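Local coordinates for uncharacterized protein (Cricetid herpesvirus 2, PDB 4ZKQ) that binds chemokines as a viral decoy receptor, and in this way probably keeps them from the receptors of host cells, at residues A83-W94 with Q133-E144; V109-H117 with V255-H263. All coordinates share one frame; numbering follows the deposited sequence.

Contact 1 (A83-W94 with Q133-E144)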
loop_
_atom_site.group_PDB
_atom_site.type_symbol
_atom_site.label_atom_id
_atom_site.label_comp_id
_atom_site.label_asym_id
_atom_site.label_seq_id
_atom_site.Cartn_x
_atom_site.Cartn_y
_atom_site.Cartn_z
ATOM N N ALA A 83 -4.376 -0.012 9.614
ATOM C CA ALA A 83 -5.620 -0.675 10.005
ATOM C C ALA A 83 -6.779 -0.396 9.048
ATOM O O ALA A 83 -7.798 -1.082 9.103
ATOM C CB ALA A 83 -6.005 -0.258 11.417
ATOM N N CYS A 84 -6.622 0.599 8.175
ATOM C CA CYS A 84 -7.674 0.965 7.217
ATOM C C CYS A 84 -7.981 -0.180 6.255
ATOM O O CYS A 84 -7.073 -0.814 5.727
ATOM C CB CYS A 84 -7.272 2.200 6.416
ATOM S SG CYS A 84 -7.320 3.780 7.327
ATOM N N LEU A 85 -9.264 -0.442 6.027
ATOM C CA LEU A 85 -9.669 -1.429 5.033
ATOM C C LEU A 85 -9.618 -0.840 3.631
ATOM O O LEU A 85 -9.902 0.337 3.429
ATOM C CB LEU A 85 -11.079 -1.939 5.315
ATOM C CG LEU A 85 -11.222 -2.889 6.502
ATOM C CD1 LEU A 85 -12.689 -3.211 6.714
ATOM C CD2 LEU A 85 -10.421 -4.159 6.277
ATOM N N GLY A 86 -9.267 -1.682 2.667
ATOM C CA GLY A 86 -9.253 -1.289 1.273
ATOM C C GLY A 86 -9.610 -2.471 0.402
ATOM O O GLY A 86 -9.683 -3.598 0.884
ATOM N N ARG A 87 -9.845 -2.211 -0.880
ATOM C CA ARG A 87 -10.110 -3.267 -1.845
ATOM C C ARG A 87 -8.954 -3.356 -2.824
ATOM O O ARG A 87 -8.540 -2.350 -3.396
ATOM C CB ARG A 87 -11.425 -3.008 -2.584
ATOM C CG ARG A 87 -12.614 -2.908 -1.632
ATOM C CD ARG A 87 -13.951 -2.791 -2.345
ATOM N NE ARG A 87 -15.044 -2.656 -1.383
ATOM C CZ ARG A 87 -15.627 -3.674 -0.758
ATOM N NH1 ARG A 87 -15.236 -4.921 -0.994
ATOM N NH2 ARG A 87 -16.608 -3.446 0.109
ATOM N N ALA A 88 -8.423 -4.561 -2.989
ATOM C CA ALA A 88 -7.315 -4.786 -3.904
ATOM C C ALA A 88 -7.762 -5.617 -5.093
ATOM O O ALA A 88 -8.559 -6.539 -4.948
ATOM C CB ALA A 88 -6.166 -5.473 -3.188
ATOM N N VAL A 89 -7.256 -5.270 -6.269
ATOM C CA VAL A 89 -7.357 -6.139 -7.427
ATOM C C VAL A 89 -5.958 -6.500 -7.908
ATOM O O VAL A 89 -5.149 -5.626 -8.243
ATOM C CB VAL A 89 -8.152 -5.496 -8.581
ATOM C CG1 VAL A 89 -8.243 -6.451 -9.761
ATOM C CG2 VAL A 89 -9.558 -5.108 -8.115
ATOM N N LEU A 90 -5.695 -7.801 -7.908
ATOM C CA LEU A 90 -4.500 -8.391 -8.499
ATOM C C LEU A 90 -4.759 -8.692 -9.971
ATOM O O LEU A 90 -5.745 -9.338 -10.305
ATOM C CB LEU A 90 -4.123 -9.673 -7.742
ATOM C CG LEU A 90 -3.101 -10.618 -8.384
ATOM C CD1 LEU A 90 -1.707 -10.015 -8.339
ATOM C CD2 LEU A 90 -3.117 -11.990 -7.704
ATOM N N VAL A 91 -3.886 -8.210 -10.848
ATOM C CA VAL A 91 -3.979 -8.512 -12.275
ATOM C C VAL A 91 -2.620 -8.950 -12.791
ATOM O O VAL A 91 -1.662 -8.181 -12.754
ATOM C CB VAL A 91 -4.454 -7.303 -13.088
ATOM C CG1 VAL A 91 -4.628 -7.673 -14.561
ATOM C CG2 VAL A 91 -5.729 -6.751 -12.508
ATOM N N GLY A 92 -2.541 -10.186 -13.270
ATOM C CA GLY A 92 -1.280 -10.752 -13.711
ATOM C C GLY A 92 -1.303 -11.122 -15.172
ATOM O O GLY A 92 -2.352 -11.461 -15.723
ATOM N N LYS A 93 -0.140 -11.038 -15.801
ATOM C CA LYS A 93 0.003 -11.432 -17.193
ATOM C C LYS A 93 0.511 -12.863 -17.276
ATOM O O LYS A 93 1.533 -13.202 -16.681
ATOM C CB LYS A 93 0.948 -10.491 -17.936
ATOM C CG LYS A 93 1.238 -10.958 -19.346
ATOM C CD LYS A 93 1.465 -9.803 -20.291
ATOM C CE LYS A 93 1.786 -10.303 -21.685
ATOM N NZ LYS A 93 3.044 -11.101 -21.705
ATOM N N TRP A 94 -0.221 -13.691 -18.017
ATOM C CA TRP A 94 0.080 -15.112 -18.156
ATOM C C TRP A 94 0.583 -15.403 -19.564
ATOM O O TRP A 94 -0.114 -15.149 -20.539
ATOM C CB TRP A 94 -1.164 -15.952 -17.858
ATOM C CG TRP A 94 -0.931 -17.431 -17.924
ATOM C CD1 TRP A 94 -1.169 -18.254 -18.988
ATOM C CD2 TRP A 94 -0.416 -18.266 -16.878
ATOM N NE1 TRP A 94 -0.835 -19.550 -18.668
ATOM C CE2 TRP A 94 -0.370 -19.583 -17.380
ATOM C CE3 TRP A 94 0.007 -18.028 -15.569
ATOM C CZ2 TRP A 94 0.085 -20.655 -16.616
ATOM C CZ3 TRP A 94 0.458 -19.094 -14.811
ATOM C CH2 TRP A 94 0.494 -20.393 -15.338
ATOM N N GLN A 133 -3.529 -10.326 -25.118
ATOM C CA GLN A 133 -2.894 -10.646 -23.844
ATOM C C GLN A 133 -3.795 -11.509 -22.981
ATOM O O GLN A 133 -4.995 -11.270 -22.884
ATOM C CB GLN A 133 -2.533 -9.372 -23.087
ATOM C CG GLN A 133 -1.564 -8.468 -23.824
ATOM C CD GLN A 133 -1.135 -7.283 -22.985
ATOM O OE1 GLN A 133 -1.930 -6.731 -22.223
ATOM N NE2 GLN A 133 0.128 -6.890 -23.111
ATOM N N ARG A 134 -3.193 -12.516 -22.363
ATOM C CA ARG A 134 -3.883 -13.370 -21.414
ATOM C C ARG A 134 -3.604 -12.868 -19.998
ATOM O O ARG A 134 -2.450 -12.835 -19.562
ATOM C CB ARG A 134 -3.424 -14.817 -21.582
ATOM C CG ARG A 134 -4.301 -15.844 -20.907
ATOM C CD ARG A 134 -5.646 -15.982 -21.612
ATOM N NE ARG A 134 -6.408 -17.097 -21.063
ATOM C CZ ARG A 134 -7.732 -17.206 -21.091
ATOM N NH1 ARG A 134 -8.478 -16.259 -21.644
ATOM N NH2 ARG A 134 -8.309 -18.273 -20.558
ATOM N N LEU A 135 -4.659 -12.466 -19.293
ATOM C CA LEU A 135 -4.532 -11.956 -17.930
ATOM C C LEU A 135 -5.320 -12.799 -16.939
ATOM O O LEU A 135 -6.342 -13.384 -17.296
ATOM C CB LEU A 135 -5.027 -10.514 -17.846
ATOM C CG LEU A 135 -4.388 -9.487 -18.779
ATOM C CD1 LEU A 135 -5.065 -8.141 -18.609
ATOM C CD2 LEU A 135 -2.902 -9.374 -18.527
ATOM N N PHE A 136 -4.853 -12.842 -15.693
ATOM C CA PHE A 136 -5.643 -13.415 -14.610
ATOM C C PHE A 136 -5.871 -12.349 -13.539
ATOM O O PHE A 136 -5.067 -11.430 -13.392
ATOM C CB PHE A 136 -4.968 -14.658 -14.014
ATOM C CG PHE A 136 -3.613 -14.404 -13.394
ATOM C CD1 PHE A 136 -3.496 -14.031 -12.064
ATOM C CD2 PHE A 136 -2.454 -14.591 -14.133
ATOM C CE1 PHE A 136 -2.252 -13.820 -11.492
ATOM C CE2 PHE A 136 -1.207 -14.373 -13.573
ATOM C CZ PHE A 136 -1.106 -13.995 -12.249
ATOM N N PHE A 137 -6.975 -12.453 -12.808
ATOM C CA PHE A 137 -7.234 -11.492 -11.741
ATOM C C PHE A 137 -8.023 -12.048 -10.566
ATOM O O PHE A 137 -8.671 -13.096 -10.659
ATOM C CB PHE A 137 -7.960 -10.262 -12.311
ATOM C CG PHE A 137 -9.368 -10.537 -12.772
ATOM C CD1 PHE A 137 -9.616 -10.943 -14.071
ATOM C CD2 PHE A 137 -10.444 -10.365 -11.911
ATOM C CE1 PHE A 137 -10.912 -11.189 -14.502
ATOM C CE2 PHE A 137 -11.746 -10.611 -12.340
ATOM C CZ PHE A 137 -11.971 -11.023 -13.639
ATOM N N ALA A 138 -7.932 -11.340 -9.445
ATOM C CA ALA A 138 -8.675 -11.680 -8.236
ATOM C C ALA A 138 -8.855 -10.430 -7.410
ATOM O O ALA A 138 -7.989 -9.556 -7.400
ATOM C CB ALA A 138 -7.960 -12.744 -7.432
ATOM N N LYS A 139 -9.980 -10.358 -6.710
ATOM C CA LYS A 139 -10.299 -9.211 -5.875
ATOM C C LYS A 139 -10.233 -9.591 -4.403
ATOM O O LYS A 139 -10.701 -10.661 -4.014
ATOM C CB LYS A 139 -11.686 -8.677 -6.239
ATOM C CG LYS A 139 -12.102 -7.453 -5.464
ATOM C CD LYS A 139 -13.367 -6.862 -6.068
ATOM C CE LYS A 139 -13.978 -5.809 -5.167
ATOM N NZ LYS A 139 -15.349 -5.454 -5.609
ATOM N N PHE A 140 -9.643 -8.713 -3.596
ATOM C CA PHE A 140 -9.456 -8.965 -2.168
ATOM C C PHE A 140 -9.988 -7.800 -1.359
ATOM O O PHE A 140 -10.101 -6.686 -1.859
ATOM C CB PHE A 140 -7.976 -9.175 -1.826
ATOM C CG PHE A 140 -7.303 -10.219 -2.661
ATOM C CD1 PHE A 140 -7.717 -11.537 -2.598
ATOM C CD2 PHE A 140 -6.248 -9.890 -3.501
ATOM C CE1 PHE A 140 -7.108 -12.509 -3.365
ATOM C CE2 PHE A 140 -5.631 -10.864 -4.271
ATOM C CZ PHE A 140 -6.060 -12.176 -4.198
ATOM N N LEU A 141 -10.282 -8.066 -0.093
ATOM C CA LEU A 141 -10.692 -7.035 0.843
ATOM C C LEU A 141 -9.891 -7.231 2.111
ATOM O O LEU A 141 -9.947 -8.290 2.718
ATOM C CB LEU A 141 -12.186 -7.123 1.129
ATOM C CG LEU A 141 -12.742 -6.275 2.272
ATOM C CD1 LEU A 141 -12.625 -4.800 1.973
ATOM C CD2 LEU A 141 -14.193 -6.656 2.505
ATOM N N GLY A 142 -9.138 -6.219 2.509
ATOM C CA GLY A 142 -8.301 -6.354 3.684
ATOM C C GLY A 142 -7.644 -5.050 4.049
ATOM O O GLY A 142 -7.892 -4.023 3.419
ATOM N N THR A 143 -6.796 -5.090 5.067
ATOM C CA THR A 143 -6.083 -3.899 5.494
ATOM C C THR A 143 -4.857 -3.710 4.631
ATOM O O THR A 143 -4.524 -4.575 3.818
ATOM C CB THR A 143 -5.648 -3.982 6.962
ATOM O OG1 THR A 143 -4.609 -4.963 7.091
ATOM C CG2 THR A 143 -6.815 -4.343 7.851
ATOM N N GLU A 144 -4.180 -2.579 4.820
ATOM C CA GLU A 144 -2.935 -2.281 4.113
ATOM C C GLU A 144 -1.858 -3.334 4.244
ATOM O O GLU A 144 -1.026 -3.487 3.348
ATOM C CB GLU A 144 -2.326 -0.981 4.620
ATOM C CG GLU A 144 -2.977 0.273 4.130
ATOM C CD GLU A 144 -2.132 1.482 4.453
ATOM O OE1 GLU A 144 -1.077 1.324 5.113
ATOM O OE2 GLU A 144 -2.529 2.590 4.054
HETATM O O HOH W 1 -12.924 -6.112 -2.097
HETATM O O HOH W 2 -0.730 -13.067 -22.299
#

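Contact 2 (V109-H117 with V255-H263)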
loop_
_atom_site.group_PDB
_atom_site.type_symbol
_atom_site.label_atom_id
_atom_site.label_comp_id
_atom_site.label_asym_id
_atom_site.label_seq_id
_atom_site.Cartn_x
_atom_site.Cartn_y
_atom_site.Cartn_z
ATOM N N VAL A 109 -4.225 -18.477 -6.402
ATOM C CA VAL A 109 -3.879 -17.316 -5.608
ATOM C C VAL A 109 -4.809 -17.235 -4.426
ATOM O O VAL A 109 -5.922 -17.756 -4.467
ATOM C CB VAL A 109 -3.972 -15.996 -6.418
ATOM C CG1 VAL A 109 -3.175 -16.089 -7.695
ATOM C CG2 VAL A 109 -5.420 -15.639 -6.737
ATOM N N PHE A 110 -4.349 -16.592 -3.363
ATOM C CA PHE A 110 -5.241 -16.238 -2.279
ATOM C C PHE A 110 -4.818 -14.921 -1.659
ATOM O O PHE A 110 -3.735 -14.398 -1.918
ATOM C CB PHE A 110 -5.307 -17.347 -1.217
ATOM C CG PHE A 110 -3.976 -17.750 -0.637
ATOM C CD1 PHE A 110 -3.168 -18.663 -1.291
ATOM C CD2 PHE A 110 -3.558 -17.253 0.583
ATOM C CE1 PHE A 110 -1.957 -19.050 -0.752
ATOM C CE2 PHE A 110 -2.343 -17.638 1.129
ATOM C CZ PHE A 110 -1.546 -18.540 0.461
ATOM N N GLY A 111 -5.711 -14.372 -0.856
ATOM C CA GLY A 111 -5.462 -13.112 -0.196
ATOM C C GLY A 111 -6.521 -12.915 0.853
ATOM O O GLY A 111 -7.306 -13.825 1.113
ATOM N N PRO A 112 -6.558 -11.726 1.459
ATOM C CA PRO A 112 -7.579 -11.508 2.478
ATOM C C PRO A 112 -8.975 -11.529 1.863
ATOM O O PRO A 112 -9.214 -10.872 0.849
ATOM C CB PRO A 112 -7.231 -10.131 3.024
ATOM C CG PRO A 112 -6.616 -9.424 1.834
ATOM C CD PRO A 112 -5.825 -10.490 1.133
ATOM N N ASN A 113 -9.863 -12.296 2.483
ATOM C CA ASN A 113 -11.268 -12.404 2.098
ATOM C C ASN A 113 -11.484 -13.342 0.915
ATOM O O ASN A 113 -12.608 -13.472 0.436
ATOM C CB ASN A 113 -11.863 -11.026 1.762
ATOM C CG ASN A 113 -13.375 -10.964 1.985
ATOM O OD1 ASN A 113 -13.887 -11.492 2.967
ATOM N ND2 ASN A 113 -14.090 -10.306 1.075
ATOM N N LYS A 114 -10.430 -14.003 0.441
ATOM C CA LYS A 114 -10.566 -14.853 -0.743
ATOM C C LYS A 114 -9.681 -16.087 -0.670
ATOM O O LYS A 114 -8.460 -16.001 -0.753
ATOM C CB LYS A 114 -10.247 -14.053 -2.007
ATOM C CG LYS A 114 -10.456 -14.808 -3.318
ATOM C CD LYS A 114 -11.895 -15.256 -3.523
ATOM C CE LYS A 114 -12.081 -15.867 -4.915
ATOM N NZ LYS A 114 -13.256 -16.784 -5.020
ATOM N N GLU A 115 -10.330 -17.239 -0.548
ATOM C CA GLU A 115 -9.658 -18.527 -0.419
ATOM C C GLU A 115 -8.811 -18.879 -1.636
ATOM O O GLU A 115 -9.038 -18.366 -2.731
ATOM C CB GLU A 115 -10.697 -19.633 -0.203
ATOM C CG GLU A 115 -11.513 -19.950 -1.463
ATOM C CD GLU A 115 -12.707 -20.849 -1.194
ATOM O OE1 GLU A 115 -12.773 -21.448 -0.098
ATOM O OE2 GLU A 115 -13.581 -20.954 -2.082
ATOM N N GLU A 116 -7.849 -19.779 -1.441
ATOM C CA GLU A 116 -7.034 -20.270 -2.546
ATOM C C GLU A 116 -7.905 -20.802 -3.667
ATOM O O GLU A 116 -8.781 -21.634 -3.454
ATOM C CB GLU A 116 -6.065 -21.362 -2.080
ATOM C CG GLU A 116 -5.191 -21.864 -3.220
ATOM C CD GLU A 116 -4.274 -23.001 -2.826
ATOM O OE1 GLU A 116 -4.390 -23.516 -1.690
ATOM O OE2 GLU A 116 -3.440 -23.375 -3.669
ATOM N N HIS A 117 -7.649 -20.309 -4.875
ATOM C CA HIS A 117 -8.483 -20.619 -6.024
ATOM C C HIS A 117 -7.717 -20.350 -7.305
ATOM O O HIS A 117 -6.755 -19.592 -7.306
ATOM C CB HIS A 117 -9.752 -19.765 -6.008
ATOM C CG HIS A 117 -9.496 -18.325 -6.325
ATOM N ND1 HIS A 117 -8.912 -17.456 -5.430
ATOM C CD2 HIS A 117 -9.713 -17.603 -7.456
ATOM C CE1 HIS A 117 -8.794 -16.261 -5.985
ATOM N NE2 HIS A 117 -9.278 -16.327 -7.211
ATOM N N VAL A 255 -12.916 -20.287 8.514
ATOM C CA VAL A 255 -11.646 -20.239 7.806
ATOM C C VAL A 255 -11.690 -21.137 6.577
ATOM O O VAL A 255 -12.076 -22.296 6.678
ATOM C CB VAL A 255 -10.498 -20.683 8.702
ATOM C CG1 VAL A 255 -9.228 -20.790 7.904
ATOM C CG2 VAL A 255 -10.327 -19.713 9.861
ATOM N N PRO A 256 -11.247 -20.625 5.419
ATOM C CA PRO A 256 -11.399 -21.431 4.205
ATOM C C PRO A 256 -10.412 -22.585 4.101
ATOM O O PRO A 256 -9.400 -22.638 4.803
ATOM C CB PRO A 256 -11.151 -20.419 3.086
ATOM C CG PRO A 256 -10.206 -19.439 3.691
ATOM C CD PRO A 256 -10.605 -19.327 5.138
ATOM N N LYS A 257 -10.729 -23.507 3.203
ATOM C CA LYS A 257 -9.854 -24.620 2.903
ATOM C C LYS A 257 -8.743 -24.117 1.973
ATOM O O LYS A 257 -8.798 -22.975 1.511
ATOM C CB LYS A 257 -10.652 -25.761 2.278
ATOM C CG LYS A 257 -10.080 -27.140 2.560
ATOM C CD LYS A 257 -11.129 -28.234 2.343
ATOM C CE LYS A 257 -10.466 -29.553 2.066
ATOM N NZ LYS A 257 -11.428 -30.614 1.688
ATOM N N GLY A 258 -7.740 -24.951 1.713
ATOM C CA GLY A 258 -6.597 -24.557 0.902
ATOM C C GLY A 258 -5.552 -23.794 1.692
ATOM O O GLY A 258 -5.672 -23.647 2.907
ATOM N N MET A 259 -4.515 -23.295 1.019
ATOM C CA MET A 259 -3.456 -22.611 1.747
ATOM C C MET A 259 -3.914 -21.235 2.213
ATOM O O MET A 259 -4.683 -20.552 1.531
ATOM C CB MET A 259 -2.191 -22.474 0.900
ATOM C CG MET A 259 -1.015 -21.928 1.692
ATOM S SD MET A 259 0.538 -21.979 0.788
ATOM C CE MET A 259 0.740 -23.749 0.580
ATOM N N VAL A 260 -3.426 -20.855 3.386
ATOM C CA VAL A 260 -3.702 -19.559 3.988
ATOM C C VAL A 260 -2.403 -18.942 4.460
ATOM O O VAL A 260 -1.350 -19.582 4.396
ATOM C CB VAL A 260 -4.650 -19.674 5.189
ATOM C CG1 VAL A 260 -5.979 -20.229 4.756
ATOM C CG2 VAL A 260 -4.027 -20.558 6.260
ATOM N N TYR A 261 -2.476 -17.708 4.949
ATOM C CA TYR A 261 -1.340 -17.106 5.627
ATOM C C TYR A 261 -1.776 -16.522 6.959
ATOM O O TYR A 261 -2.955 -16.234 7.174
ATOM C CB TYR A 261 -0.667 -16.026 4.757
ATOM C CG TYR A 261 -1.435 -14.724 4.595
ATOM C CD1 TYR A 261 -1.479 -13.791 5.616
ATOM C CD2 TYR A 261 -2.086 -14.419 3.406
ATOM C CE1 TYR A 261 -2.165 -12.605 5.473
ATOM C CE2 TYR A 261 -2.775 -13.235 3.254
ATOM C CZ TYR A 261 -2.809 -12.330 4.289
ATOM O OH TYR A 261 -3.490 -11.143 4.144
ATOM N N VAL A 262 -0.804 -16.366 7.847
ATOM C CA VAL A 262 -0.980 -15.646 9.098
ATOM C C VAL A 262 0.193 -14.691 9.262
ATOM O O VAL A 262 1.324 -15.038 8.922
ATOM C CB VAL A 262 -1.058 -16.612 10.309
ATOM C CG1 VAL A 262 -1.046 -15.846 11.619
ATOM C CG2 VAL A 262 -2.305 -17.471 10.222
ATOM N N HIS A 263 -0.079 -13.484 9.755
ATOM C CA HIS A 263 0.978 -12.537 10.102
ATOM C C HIS A 263 1.670 -12.960 11.393
ATOM O O HIS A 263 1.003 -13.307 12.366
ATOM C CB HIS A 263 0.416 -11.122 10.277
ATOM C CG HIS A 263 -0.190 -10.545 9.037
ATOM N ND1 HIS A 263 0.552 -10.264 7.905
ATOM C CD2 HIS A 263 -1.459 -10.180 8.750
ATOM C CE1 HIS A 263 -0.236 -9.764 6.980
ATOM N NE2 HIS A 263 -1.469 -9.699 7.463
HETATM O O HOH W 3 -7.402 -20.326 1.208
HETATM O O HOH W 4 -9.452 -23.005 -1.261
#

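Contact 1 (A83-W94 with Q133-E144)
From Gly86 opposite Gly142 to Trp94 opposite Arg134, two long strands run antiparallel, their axes approaching to 4.6 Å at 150°, and share nine backbone hydrogen bonds: four closed hydrogen-bonded pairs, and a last bond from Trp94 N to Arg134 O.

Side chains then divide between the two faces. On the face bearing Ala88, Leu90, Phe136 and Phe140, Phe136 leans across onto its pair partner and lays a ring face on the main chain of Gly92. The glycine CA is 3.7 Å from the ring centroid, a CH-pi contact, and the absence of a side chain at Gly92 lets the ring come this close. The ring gets there because chi1 of 62° sets CG between the backbone N and the carbonyl carbon. Leu90 CD2 and Trp94 CB close in near the ring plane, at its edge. Further along, Phe140 brings CE2 to 4.0 Å from Leu90 CB.

The opposite face is mixed. Val91 CG1 meets Leu135 CD1 at 4.1 Å, while Val91 CG2 lies against Phe137 CB. Arg87 stretches out over Leu141, whose CD1 sits above one guanidinium face. Water 1 lies in the plane at the guanidinium edge, accepting from Arg87 NH1 at 2.8 Å and donating to Phe140 O at 2.9 Å, so that carbonyl serves both the water and Ala88 N.

Phe136 and Phe140 continue onto Leu150 and Ala148 of strand 147-152 in a second sheet, while strands 161-169 and 117-125 flank the pair within its own. An antiparallel pair in the middle of a sheet, with one face packed on a second sheet, is the arrangement of a beta-sandwich-like core.

Contact 2 (V109-H117 with V255-H263)
Phe110 and Met259 meet through a ring face and a carbonyl. With chi1 at 56°, the Phe110 ring is swung between its own backbone N and carbonyl carbon and is laid over the main chain at Met259 and Val260, where Met259 O stands 3.5 Å above the ring plane, over its centre. The Met259 side chain then passes the far end of the ring: CG touches Phe110 CZ at 3.6 Å, and the chain, extended through chi1 and chi2, carries SD past the rim in an oblique Met-aromatic contact. Tyr261 lies beside the neighbouring Phe110 CE2, which sits near the tyrosine ring plane at its edge. The Tyr261 hydroxyl lies beside Pro112, 3.9 Å from CD, and is hydrogen-bonded to Leu147 N.

Glu116 supplies the direct polar link. Fully extended, with CG anti to the backbone N (chi1 -179°), it delivers OE1 to Met259 N at 2.7 Å in a straight bond, the donor approaching nearly along the C-O axis. OE2 is taken by Thr108 OG1, so both carboxylate oxygens are engaged and the group's rotation is restrained. The same OE1 lies 3.6 Å from Gly258 CA, in a corner where the chain has positive phi.

Two waters complete the polar seam. Water 3 accepts from Glu116 N and donates to Lys257 O and Met259 O; water 4 joins Glu116 O to Lys257 O. Beyond them, Glu115 and Pro256 lie alongside each other, pointing opposite ways, with their CB atoms 3.4 Å apart.

Chemically, the contact is an aromatic patch beside a small hydrated polar patch. Met259 N meets a carboxylate and Met259 O a water, and the peptide N-H would favour an ionised Glu116.

The four segments alternate along the chain, so the two contacts cross. Strand 85-94 comes first and waits for 133-144; contact 1 thus closes a loop of 38 residues, and that loop contains 109-117. Contact 2 in turn carries 109-117 forward across 137 residues to 255-263, a span that includes 133-144. The contacts also touch: Phe140 CE1 packs 3.4 Å from Gly111 N, and Leu141 N probably hydrogen-bonds to Pro112 O at 3.1 Å. Contact 1 builds its own sheet; this touch links it to the sheet holding 108-111, and contact 2 joins that sheet to strand 260-263, which pairs with 233-244 in the later part of the chain.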